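Hemolysin (Xylella fastidiosa, PDB 2OAI) is a membrane protein that may bind flavin adenine dinucleotide; the part crystallised, its transporter-associated CorC_HlyC domain, binds calcium ions. Local coordinates at residues 66-69 with 74-77. Sequence-based numbering, arbitrary orientation. Where two conformers were deposited one is given.
Sequences EYFD and RIEI
Asp69 and Arg74 form a side-on salt bridge across two antiparallel strands. Arg74 NE donates to Asp69 OD1 at 2.8 Å, and Arg74 NH2 reaches Asp69 OD2 at 3.2 Å. Both oxygens use their syn lone pairs, and the carboxylate and guanidinium planes lie only 2° apart. The two bonds are nearly straight and fix the rotation of the guanidinium group. A bend at chi3 of Arg74 (-64°) helps bring its head to this position. One guanidinium face then rests against Tyr67, with Tyr67 CE1 3.4 Å from Arg74 CZ. The ring and guanidinium planes are tilted 27° to each other. Tyr67 OH continues to Glu16 of the second subunit by a hydrogen bond. Glu76, on the same face of the sheet, forms a salt bridge with Arg15 of that subunit.

Phe68 and Ile75 are the hydrogen-bonded pair of the ladder. Ile75 N donates to Phe68 O at 2.8 Å, and Phe68 N to Ile75 O at 3.1 Å. Ile77 N extends the ladder to Glu66 O at 3.0 Å.

The side chains of Phe68 and Ile75 pack on the other, buried face. Ile75 CB sits over one face of the Phe68 ring, displaced toward its rim, in a CH-pi contact. In one of its two conformers Ile75 also brings CD1 to 3.6 Å from Phe68 CZ. Helix 50-58 packs on this face, where Tyr57 stacks with the Phe68 ring and Met53 meets Ile75. The pairing is that of a beta hairpin, with 67-70 one of the two edge strands of the chain's five-stranded antiparallel sheet and 73-76 next to it. One face of this hairpin joins the core of the CorC_HlyC domain, and the other contributes to the dimer interface.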
# COMPACT_ATOMS: atom_id res chain seq x y z
N GLU A 66 0.15 4.67 -9.86
CA GLU A 66 1.15 4.94 -10.91
C GLU A 66 2.42 4.17 -10.59
O GLU A 66 2.65 3.81 -9.43
CB GLU A 66 1.44 6.42 -11.06
CG GLU A 66 0.25 7.23 -11.59
CD GLU A 66 0.67 8.62 -12.00
OE1 GLU A 66 1.21 8.79 -13.11
OE2 GLU A 66 0.49 9.57 -11.21
N TYR A 67 3.20 3.84 -11.62
CA TYR A 67 4.41 3.03 -11.42
C TYR A 67 5.44 3.33 -12.48
O TYR A 67 5.13 3.96 -13.51
CB TYR A 67 4.10 1.53 -11.43
CG TYR A 67 3.54 1.03 -12.76
CD1 TYR A 67 4.39 0.62 -13.80
CD2 TYR A 67 2.16 1.02 -12.99
CE1 TYR A 67 3.87 0.15 -15.00
CE2 TYR A 67 1.63 0.57 -14.18
CZ TYR A 67 2.49 0.13 -15.19
OH TYR A 67 1.97 -0.32 -16.38
N PHE A 68 6.67 2.90 -12.21
CA PHE A 68 7.73 2.97 -13.21
C PHE A 68 8.68 1.81 -12.94
O PHE A 68 8.64 1.22 -11.86
CB PHE A 68 8.47 4.32 -13.18
CG PHE A 68 9.20 4.61 -11.88
CD1 PHE A 68 8.51 5.15 -10.78
CD2 PHE A 68 10.56 4.34 -11.75
CE1 PHE A 68 9.17 5.43 -9.56
CE2 PHE A 68 11.23 4.62 -10.52
CZ PHE A 68 10.51 5.16 -9.43
N ASP A 69 9.54 1.51 -13.91
CA ASP A 69 10.52 0.45 -13.76
C ASP A 69 11.92 1.01 -13.59
O ASP A 69 12.30 1.99 -14.27
CB ASP A 69 10.45 -0.50 -14.94
CG ASP A 69 9.05 -1.11 -15.11
OD1 ASP A 69 8.28 -1.23 -14.13
OD2 ASP A 69 8.71 -1.46 -16.25
N ARG A 74 9.71 -3.10 -10.61
CA ARG A 74 8.62 -2.16 -10.78
C ARG A 74 8.33 -1.51 -9.43
O ARG A 74 8.17 -2.20 -8.42
CB ARG A 74 7.36 -2.86 -11.27
CG ARG A 74 6.13 -1.94 -11.40
CD ARG A 74 5.19 -2.49 -12.43
NE ARG A 74 5.81 -2.48 -13.76
CZ ARG A 74 5.24 -2.97 -14.85
NH1 ARG A 74 4.01 -3.48 -14.77
NH2 ARG A 74 5.87 -2.91 -16.02
N ILE A 75 8.23 -0.19 -9.44
CA ILE A 75 7.96 0.60 -8.23
C ILE A 75 6.62 1.29 -8.37
O ILE A 75 6.45 2.16 -9.23
CB ILE A 75 9.06 1.67 -8.01
CG1 ILE A 75 10.45 1.01 -8.00
CG2 ILE A 75 8.81 2.45 -6.70
CD1 ILE A 75 11.59 2.01 -8.03
N GLU A 76 5.67 0.91 -7.52
CA GLU A 76 4.29 1.38 -7.64
C GLU A 76 3.92 2.18 -6.39
O GLU A 76 4.23 1.77 -5.28
CB GLU A 76 3.35 0.18 -7.83
CG GLU A 76 1.87 0.63 -7.86
CD GLU A 76 0.90 -0.54 -8.07
OE1 GLU A 76 1.35 -1.72 -8.25
OE2 GLU A 76 -0.32 -0.27 -8.05
N ILE A 77 3.28 3.34 -6.58
CA ILE A 77 2.87 4.16 -5.45
C ILE A 77 1.66 3.47 -4.84
O ILE A 77 0.69 3.23 -5.53
CB ILE A 77 2.41 5.57 -5.94
CG1 ILE A 77 3.54 6.22 -6.78
CG2 ILE A 77 1.91 6.43 -4.74
CD1 ILE A 77 4.80 6.31 -6.10